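Long-range contacts in sulfate transporter 4.1, chloroplastic (PDB 7LHV), which couples the passage of sulfate across a membrane to that of protons and may help to regulate sulfate assimilation: residues 96-101 and 402-407; 144-149 and 357-362; 106-111 and 391-396. One frame throughout, in Å; residues are numbered along the deposited sequence. Where two conformers were deposited one is given.

Contact 1 of 3, residues 96-101 and 402-407; sequences KLDLMA and AKTGLS
Asp-98 reaches out from helix 91-119 and plants its carboxylate in the bend 402-407 that leads into helix 406-426. Its CB lies beside the hydroxyl of Ser-407, 3.5 Å from OG. With CG anti to the carbonyl carbon (chi1 -73°), the carboxylate is carried on toward Lys-403 and Thr-404. OD1 accepts from the backbone N of Lys-403 at 3.1 Å, met nearly along its C-O axis, and more weakly from Thr-404 N at 3.3 Å, although that N-H points almost straight at it (172°). OD2 takes the hydroxyl of Thr-404, whose OG1 donates from 2.5 Å away and sits well above the carboxylate plane. The same OG1 accepts a weak capping bond from Leu-406 N, so the aspartate holds a threonine that in turn caps the incoming helix. Leu-406 CB closes in on the OD2 side, and Tyr-89 also packs on Asp-98. Ser-407 OG gives a further weak bond to the Asp-98 carbonyl oxygen O, at 3.4 Å. Apolar contacts border this polar centre: Ala-101 CB meets Ala-402 CB at 3.7 Å, while Leu-97 CD1 rests on the aliphatic chain of Lys-403, 3.7 Å from CE. The lysine amine itself leads away, toward a weak ion pair with Glu-401. Replacing Asp-98 by an alanine is likely to leave the N-H groups of Lys-403 and Thr-404 without their acceptor and the Thr-404 hydroxyl freer to turn. The buried carboxylate thus receives N-H and O-H donors ahead of a helix, surroundings that would be expected to stabilise its negative charge and that tie two predicted membrane helices together.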
loop_
_atom_site.group_PDB
_atom_site.type_symbol
_atom_site.label_atom_id
_atom_site.label_comp_id
_atom_site.label_asym_id
_atom_site.label_seq_id
_atom_site.Cartn_x
_atom_site.Cartn_y
_atom_site.Cartn_z
ATOM N N LYS A 96 19.790 43.989 -2.216
ATOM C CA LYS A 96 19.233 44.436 -3.488
ATOM C C LYS A 96 18.552 43.283 -4.218
ATOM O O LYS A 96 17.452 43.442 -4.767
ATOM C CB LYS A 96 20.317 45.089 -4.355
ATOM C CG LYS A 96 21.424 44.174 -4.859
ATOM C CD LYS A 96 22.461 44.946 -5.657
ATOM C CE LYS A 96 21.913 45.433 -6.996
ATOM N NZ LYS A 96 21.587 44.325 -7.937
ATOM N N LEU A 97 19.180 42.101 -4.216
ATOM C CA LEU A 97 18.575 40.956 -4.892
ATOM C C LEU A 97 17.264 40.547 -4.230
ATOM O O LEU A 97 16.275 40.266 -4.918
ATOM C CB LEU A 97 19.558 39.790 -4.920
ATOM C CG LEU A 97 20.796 40.019 -5.787
ATOM C CD1 LEU A 97 21.722 38.823 -5.720
ATOM C CD2 LEU A 97 20.401 40.312 -7.223
ATOM N N ASP A 98 17.230 40.520 -2.896
ATOM C CA ASP A 98 16.015 40.157 -2.183
ATOM C C ASP A 98 14.911 41.178 -2.411
ATOM O O ASP A 98 13.749 40.807 -2.583
ATOM C CB ASP A 98 16.305 40.011 -0.691
ATOM C CG ASP A 98 17.088 38.759 -0.373
ATOM O OD1 ASP A 98 17.105 37.844 -1.219
ATOM O OD2 ASP A 98 17.684 38.689 0.722
ATOM N N LEU A 99 15.251 42.468 -2.405
ATOM C CA LEU A 99 14.243 43.498 -2.628
ATOM C C LEU A 99 13.647 43.382 -4.025
ATOM O O LEU A 99 12.421 43.437 -4.198
ATOM C CB LEU A 99 14.854 44.883 -2.413
ATOM C CG LEU A 99 13.897 46.075 -2.425
ATOM C CD1 LEU A 99 13.034 46.085 -1.176
ATOM C CD2 LEU A 99 14.668 47.377 -2.556
ATOM N N MET A 100 14.501 43.210 -5.037
ATOM C CA MET A 100 13.995 43.068 -6.396
ATOM C C MET A 100 13.136 41.819 -6.538
ATOM O O MET A 100 12.055 41.865 -7.138
ATOM C CB MET A 100 15.155 43.041 -7.390
ATOM C CG MET A 100 15.776 44.405 -7.642
ATOM S SD MET A 100 14.545 45.701 -7.886
ATOM C CE MET A 100 13.752 45.150 -9.395
ATOM N N ALA A 101 13.592 40.693 -5.980
ATOM C CA ALA A 101 12.825 39.456 -6.077
ATOM C C ALA A 101 11.488 39.576 -5.359
ATOM O O ALA A 101 10.463 39.099 -5.859
ATOM C CB ALA A 101 13.634 38.292 -5.513
ATOM N N ALA A 402 16.964 35.587 -6.013
ATOM C CA ALA A 402 16.613 35.628 -4.600
ATOM C C ALA A 402 17.578 34.760 -3.806
ATOM O O ALA A 402 17.832 33.606 -4.166
ATOM C CB ALA A 402 15.177 35.155 -4.391
ATOM N N LYS A 403 18.112 35.310 -2.718
ATOM C CA LYS A 403 19.139 34.644 -1.929
ATOM C C LYS A 403 18.624 34.122 -0.598
ATOM O O LYS A 403 18.873 32.963 -0.252
ATOM C CB LYS A 403 20.318 35.598 -1.694
ATOM C CG LYS A 403 21.016 36.030 -2.969
ATOM C CD LYS A 403 21.551 34.823 -3.718
ATOM C CE LYS A 403 22.189 35.219 -5.034
ATOM N NZ LYS A 403 22.653 34.027 -5.796
ATOM N N THR A 404 17.914 34.941 0.163
ATOM C CA THR A 404 17.416 34.560 1.475
ATOM C C THR A 404 15.890 34.572 1.473
ATOM O O THR A 404 15.247 34.794 0.448
ATOM C CB THR A 404 17.964 35.494 2.556
ATOM O OG1 THR A 404 17.431 36.810 2.366
ATOM C CG2 THR A 404 19.476 35.554 2.486
ATOM N N GLY A 405 15.317 34.319 2.647
ATOM C CA GLY A 405 13.878 34.368 2.812
ATOM C C GLY A 405 13.300 35.756 2.936
ATOM O O GLY A 405 12.076 35.900 2.989
ATOM N N LEU A 406 14.155 36.781 2.988
ATOM C CA LEU A 406 13.667 38.155 3.032
ATOM C C LEU A 406 12.816 38.480 1.814
ATOM O O LEU A 406 11.874 39.275 1.911
ATOM C CB LEU A 406 14.843 39.125 3.136
ATOM C CG LEU A 406 14.510 40.568 3.510
ATOM C CD1 LEU A 406 13.997 40.644 4.936
ATOM C CD2 LEU A 406 15.727 41.459 3.332
ATOM N N SER A 407 13.120 37.868 0.666
ATOM C CA SER A 407 12.296 38.060 -0.522
ATOM C C SER A 407 10.843 37.706 -0.252
ATOM O O SER A 407 9.937 38.306 -0.842
ATOM C CB SER A 407 12.834 37.220 -1.678
ATOM O OG SER A 407 14.211 37.468 -1.885
#

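Contact 2 of 3, residues 144-149 and 357-362; sequences SRQLAI and AKNRYE
Arg-145 lies along one face of the Tyr-361 ring: its CD sits over the middle, 4.1 Å from the centroid, and the guanidinium continues outward almost parallel to the ring, the planes 7° apart. The two side chains run past each other in opposite directions, so the stack is offset and the cation-pi contact off-centre, with CZ 4.6 Å from the ring centroid. Tyr-361 CB in turn covers a face of the guanidinium and comes within 3.8 Å of NH1. At the ring's edge the carbonyl O of Asn-359 lies in its plane, while the end of Gln-146 and CA of Ser-144 approach near the plane. An extended chain from CG to NE lets Arg-145 follow the ring in this way. The tyrosine for its part has CG between its backbone N and carbonyl carbon (chi1 65°), which sends the phenol toward the 144-149 loop. There its OH accepts the backbone N-H of Arg-145 at 3.1 Å, almost perfectly straight at 177°, and a weak bond from Ser-144 OG at 3.4 Å. The same arginine therefore holds both ends of the tyrosine, by its main chain at the OH and by its side chain near CB. Asn-359, next to the amide of Gln-146, spends its ND2 on Leu-355 O and on Asn-398 OD1. The same turn also meets the second subunit, where Arg-360 forms a salt bridge with Asp-557 of that chain. The chemistry thus joins the loop leading to strand 149-150 with the turn that follows helix 330-358 through an aromatic group: the ring face carries the arginine's CD, with its charge displaced toward CB, and the phenol oxygen is fixed by a backbone donor.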
loop_
_atom_site.group_PDB
_atom_site.type_symbol
_atom_site.label_atom_id
_atom_site.label_comp_id
_atom_site.label_asym_id
_atom_site.label_seq_id
_atom_site.Cartn_x
_atom_site.Cartn_y
_atom_site.Cartn_z
ATOM N N SER A 144 13.095 26.739 3.161
ATOM C CA SER A 144 13.490 27.144 1.819
ATOM C C SER A 144 13.706 28.650 1.757
ATOM O O SER A 144 13.020 29.423 2.428
ATOM C CB SER A 144 12.429 26.724 0.806
ATOM O OG SER A 144 12.893 26.917 -0.518
ATOM N N ARG A 145 14.677 29.066 0.945
ATOM C CA ARG A 145 14.998 30.475 0.787
ATOM C C ARG A 145 14.481 31.069 -0.516
ATOM O O ARG A 145 14.537 32.291 -0.683
ATOM C CB ARG A 145 16.515 30.684 0.875
ATOM C CG ARG A 145 17.117 30.224 2.187
ATOM C CD ARG A 145 18.630 30.318 2.166
ATOM N NE ARG A 145 19.228 29.668 3.325
ATOM C CZ ARG A 145 20.530 29.468 3.481
ATOM N NH1 ARG A 145 21.403 29.860 2.569
ATOM N NH2 ARG A 145 20.965 28.859 4.580
ATOM N N GLN A 146 13.982 30.247 -1.438
ATOM C CA GLN A 146 13.412 30.739 -2.681
ATOM C C GLN A 146 11.952 30.363 -2.879
ATOM O O GLN A 146 11.334 30.856 -3.829
ATOM C CB GLN A 146 14.211 30.232 -3.894
ATOM C CG GLN A 146 15.579 30.870 -4.099
ATOM C CD GLN A 146 16.583 30.479 -3.042
ATOM O OE1 GLN A 146 17.107 31.326 -2.322
ATOM N NE2 GLN A 146 16.862 29.185 -2.944
ATOM N N LEU A 147 11.387 29.510 -2.031
ATOM C CA LEU A 147 10.005 29.088 -2.208
ATOM C C LEU A 147 9.049 30.239 -1.931
ATOM O O LEU A 147 9.222 30.996 -0.974
ATOM C CB LEU A 147 9.687 27.910 -1.291
ATOM C CG LEU A 147 8.341 27.231 -1.533
ATOM C CD1 LEU A 147 8.408 26.353 -2.756
ATOM C CD2 LEU A 147 7.926 26.421 -0.326
ATOM N N ALA A 148 8.030 30.363 -2.776
ATOM C CA ALA A 148 7.005 31.388 -2.639
ATOM C C ALA A 148 5.711 30.741 -2.170
ATOM O O ALA A 148 5.233 29.783 -2.784
ATOM C CB ALA A 148 6.787 32.125 -3.958
ATOM N N ILE A 149 5.141 31.278 -1.093
ATOM C CA ILE A 149 3.995 30.688 -0.411
ATOM C C ILE A 149 2.764 31.530 -0.703
ATOM O O ILE A 149 2.806 32.761 -0.599
ATOM C CB ILE A 149 4.249 30.579 1.101
ATOM C CG1 ILE A 149 5.207 29.428 1.373
ATOM C CG2 ILE A 149 2.955 30.366 1.856
ATOM C CD1 ILE A 149 4.721 28.121 0.818
ATOM N N ALA A 357 18.962 22.255 -3.669
ATOM C CA ALA A 357 20.059 21.618 -4.387
ATOM C C ALA A 357 20.666 22.565 -5.415
ATOM O O ALA A 357 21.887 22.585 -5.608
ATOM C CB ALA A 357 19.576 20.334 -5.057
ATOM N N LYS A 358 19.827 23.354 -6.090
ATOM C CA LYS A 358 20.342 24.309 -7.066
ATOM C C LYS A 358 21.159 25.411 -6.402
ATOM O O LYS A 358 22.191 25.834 -6.935
ATOM C CB LYS A 358 19.191 24.916 -7.866
ATOM C CG LYS A 358 18.684 24.045 -8.994
ATOM C CD LYS A 358 17.540 24.721 -9.724
ATOM C CE LYS A 358 17.974 26.059 -10.299
ATOM N NZ LYS A 358 19.014 25.905 -11.352
ATOM N N ASN A 359 20.714 25.894 -5.241
ATOM C CA ASN A 359 21.266 27.096 -4.634
ATOM C C ASN A 359 22.266 26.811 -3.519
ATOM O O ASN A 359 22.625 27.732 -2.779
ATOM C CB ASN A 359 20.137 27.982 -4.111
ATOM C CG ASN A 359 19.334 28.613 -5.227
ATOM O OD1 ASN A 359 19.744 29.613 -5.813
ATOM N ND2 ASN A 359 18.183 28.028 -5.530
ATOM N N ARG A 360 22.708 25.561 -3.373
ATOM C CA ARG A 360 23.842 25.214 -2.518
ATOM C C ARG A 360 23.566 25.517 -1.044
ATOM O O ARG A 360 24.306 26.247 -0.382
ATOM C CB ARG A 360 25.109 25.936 -2.990
ATOM C CG ARG A 360 25.631 25.496 -4.344
ATOM C CD ARG A 360 26.900 26.257 -4.688
ATOM N NE ARG A 360 27.399 25.939 -6.019
ATOM C CZ ARG A 360 28.240 24.949 -6.283
ATOM N NH1 ARG A 360 28.714 24.171 -5.325
ATOM N NH2 ARG A 360 28.622 24.741 -7.540
ATOM N N TYR A 361 22.483 24.938 -0.529
ATOM C CA TYR A 361 22.228 24.982 0.904
ATOM C C TYR A 361 21.426 23.752 1.304
ATOM O O TYR A 361 20.780 23.110 0.473
ATOM C CB TYR A 361 21.519 26.279 1.326
ATOM C CG TYR A 361 20.124 26.472 0.772
ATOM C CD1 TYR A 361 19.923 27.089 -0.453
ATOM C CD2 TYR A 361 19.009 26.063 1.487
ATOM C CE1 TYR A 361 18.654 27.274 -0.957
ATOM C CE2 TYR A 361 17.736 26.243 0.990
ATOM C CZ TYR A 361 17.565 26.850 -0.233
ATOM O OH TYR A 361 16.299 27.034 -0.734
ATOM N N GLU A 362 21.491 23.425 2.592
ATOM C CA GLU A 362 20.852 22.224 3.109
ATOM C C GLU A 362 19.366 22.446 3.337
ATOM O O GLU A 362 18.931 23.547 3.685
ATOM C CB GLU A 362 21.508 21.793 4.420
ATOM C CG GLU A 362 22.973 21.430 4.305
ATOM C CD GLU A 362 23.346 20.261 5.192
ATOM O OE1 GLU A 362 24.513 20.192 5.625
ATOM O OE2 GLU A 362 22.472 19.409 5.453
#

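Contact 3 of 3, residues 106-111 and 391-396; sequences GIMLVP and FSRSAV. With SO4 (sulfate ion), chain D.
Met-108 and Leu-109 of helix 91-119 meet Arg-393 and Val-396 on a helix running nearly antiparallel, the short axes 10.5 Å apart at 166°. The close part is a pair of side-chain crossings. Met-108, with CG anti to its backbone N (chi1 179°), pushes its sulfur between Val-396 and the arginine chain, SD lying 3.7 Å from Val-396 CG2 and 3.8 Å from Arg-393 CG. Beside it Leu-109 CD1 settles over one face of the Arg-393 guanidinium, 3.5 Å from CZ, while its CB backs the arginine's CD. The guanidinium is held from outside the pair: NH2 donates to Pro-151 O, and NH1 bonds weakly to Gln-112. Contact thins toward Ser-392, which is partly exposed and only brushed by the methionine methyl, 4.1 Å between CB and CE. Its hydroxyl turns instead to a bound sulfate ion, OG to O1 2.9 Å. The ion also takes the backbone N of Phe-391 at 2.7 Å to O2, and Ala-153 N. An anion held by the starts of helices 391-399 and 153-166 is consistent with the substrate site of SLC26 transporters. No hydrogen bond crosses between the two segments. Helix 406-426 packs on Leu-109, helix 284-300 on Val-396, and Phe-391 and Ser-394 touch helix 330-358.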
loop_
_atom_site.group_PDB
_atom_site.type_symbol
_atom_site.label_atom_id
_atom_site.label_comp_id
_atom_site.label_asym_id
_atom_site.label_seq_id
_atom_site.Cartn_x
_atom_site.Cartn_y
_atom_site.Cartn_z
ATOM N N GLY A 106 5.687 39.867 -5.548
ATOM C CA GLY A 106 4.448 40.488 -5.107
ATOM C C GLY A 106 3.616 41.015 -6.259
ATOM O O GLY A 106 2.386 40.872 -6.272
ATOM N N ILE A 107 4.274 41.629 -7.246
ATOM C CA ILE A 107 3.565 42.114 -8.427
ATOM C C ILE A 107 2.931 40.954 -9.179
ATOM O O ILE A 107 1.783 41.042 -9.630
ATOM C CB ILE A 107 4.515 42.928 -9.326
ATOM C CG1 ILE A 107 4.771 44.305 -8.715
ATOM C CG2 ILE A 107 3.944 43.071 -10.723
ATOM C CD1 ILE A 107 5.793 45.122 -9.467
ATOM N N MET A 108 3.661 39.846 -9.324
ATOM C CA MET A 108 3.082 38.675 -9.978
ATOM C C MET A 108 1.983 38.041 -9.134
ATOM O O MET A 108 1.079 37.396 -9.676
ATOM C CB MET A 108 4.178 37.652 -10.280
ATOM C CG MET A 108 3.687 36.381 -10.947
ATOM S SD MET A 108 4.902 35.055 -10.916
ATOM C CE MET A 108 4.487 34.196 -12.428
ATOM N N LEU A 109 2.029 38.229 -7.815
ATOM C CA LEU A 109 1.187 37.459 -6.908
ATOM C C LEU A 109 -0.176 38.100 -6.682
ATOM O O LEU A 109 -1.184 37.389 -6.616
ATOM C CB LEU A 109 1.908 37.273 -5.572
ATOM C CG LEU A 109 1.101 36.801 -4.365
ATOM C CD1 LEU A 109 0.473 35.445 -4.620
ATOM C CD2 LEU A 109 1.989 36.750 -3.141
ATOM N N VAL A 110 -0.233 39.423 -6.547
ATOM C CA VAL A 110 -1.491 40.081 -6.187
ATOM C C VAL A 110 -2.609 39.704 -7.164
ATOM O O VAL A 110 -3.646 39.164 -6.728
ATOM C CB VAL A 110 -1.319 41.608 -6.097
ATOM C CG1 VAL A 110 -2.666 42.289 -5.958
ATOM C CG2 VAL A 110 -0.412 41.977 -4.942
ATOM N N PRO A 111 -2.454 39.925 -8.481
ATOM C CA PRO A 111 -3.519 39.493 -9.399
ATOM C C PRO A 111 -3.734 37.994 -9.402
ATOM O O PRO A 111 -4.877 37.532 -9.496
ATOM C CB PRO A 111 -3.029 40.001 -10.758
ATOM C CG PRO A 111 -1.574 40.062 -10.632
ATOM C CD PRO A 111 -1.316 40.494 -9.228
ATOM N N PHE A 391 4.694 26.612 -8.154
ATOM C CA PHE A 391 5.635 26.265 -9.213
ATOM C C PHE A 391 6.073 27.500 -9.987
ATOM O O PHE A 391 7.246 27.627 -10.356
ATOM C CB PHE A 391 5.010 25.247 -10.164
ATOM C CG PHE A 391 5.003 23.841 -9.639
ATOM C CD1 PHE A 391 6.075 22.995 -9.864
ATOM C CD2 PHE A 391 3.910 23.358 -8.941
ATOM C CE1 PHE A 391 6.063 21.700 -9.386
ATOM C CE2 PHE A 391 3.893 22.065 -8.464
ATOM C CZ PHE A 391 4.970 21.235 -8.686
ATOM N N SER A 392 5.140 28.416 -10.252
ATOM C CA SER A 392 5.451 29.591 -11.057
ATOM C C SER A 392 6.170 30.656 -10.240
ATOM O O SER A 392 7.201 31.191 -10.665
ATOM C CB SER A 392 4.164 30.167 -11.649
ATOM O OG SER A 392 3.447 29.185 -12.373
ATOM N N ARG A 393 5.631 30.979 -9.065
ATOM C CA ARG A 393 6.186 32.067 -8.269
ATOM C C ARG A 393 7.550 31.702 -7.698
ATOM O O ARG A 393 8.439 32.555 -7.624
ATOM C CB ARG A 393 5.211 32.446 -7.159
ATOM C CG ARG A 393 4.053 33.304 -7.631
ATOM C CD ARG A 393 3.331 33.927 -6.462
ATOM N NE ARG A 393 2.776 32.905 -5.585
ATOM C CZ ARG A 393 1.595 32.330 -5.759
ATOM N NH1 ARG A 393 0.805 32.666 -6.765
ATOM N NH2 ARG A 393 1.199 31.391 -4.907
ATOM N N SER A 394 7.737 30.446 -7.287
ATOM C CA SER A 394 9.047 30.030 -6.794
ATOM C C SER A 394 10.094 30.108 -7.893
ATOM O O SER A 394 11.224 30.539 -7.651
ATOM C CB SER A 394 8.981 28.617 -6.224
ATOM O OG SER A 394 7.978 28.522 -5.232
ATOM N N ALA A 395 9.736 29.697 -9.110
ATOM C CA ALA A 395 10.656 29.863 -10.229
ATOM C C ALA A 395 11.000 31.331 -10.429
ATOM O O ALA A 395 12.175 31.714 -10.378
ATOM C CB ALA A 395 10.050 29.270 -11.500
ATOM N N VAL A 396 9.976 32.180 -10.562
ATOM C CA VAL A 396 10.205 33.604 -10.803
ATOM C C VAL A 396 11.096 34.192 -9.716
ATOM O O VAL A 396 11.950 35.045 -9.982
ATOM C CB VAL A 396 8.862 34.347 -10.905
ATOM C CG1 VAL A 396 9.067 35.845 -10.808
ATOM C CG2 VAL A 396 8.170 33.989 -12.204
HETATM S S SO4 D . 1.059 27.482 -9.574
HETATM O O1 SO4 D . 1.527 27.564 -10.952
HETATM O O2 SO4 D . 2.027 26.738 -8.779
HETATM O O3 SO4 D . -0.222 26.788 -9.542
HETATM O O4 SO4 D . 0.900 28.826 -9.029
#

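In the fold
After two short helices the chain enters helix 91-119, which supplies 96-101 to contact 1 and, further along, 106-111 to contact 3. Residues 144-149 follow, and contact 2 closes the innermost loop at 357-362. The return through 391-396 closes contact 3 around it, and 402-407 closes contact 1 around both; none cross. All lie within the sulfate permease range. Helices 391-399 and 406-426, consecutive in the chain, are thereby tied to different levels of one early helix. Contact 2 touches both others: Arg-145 packs on the bend of contact 1, and Ala-148 N probably bonds to Ser-394 OG, just before strand 149-150 pairs with 388-389.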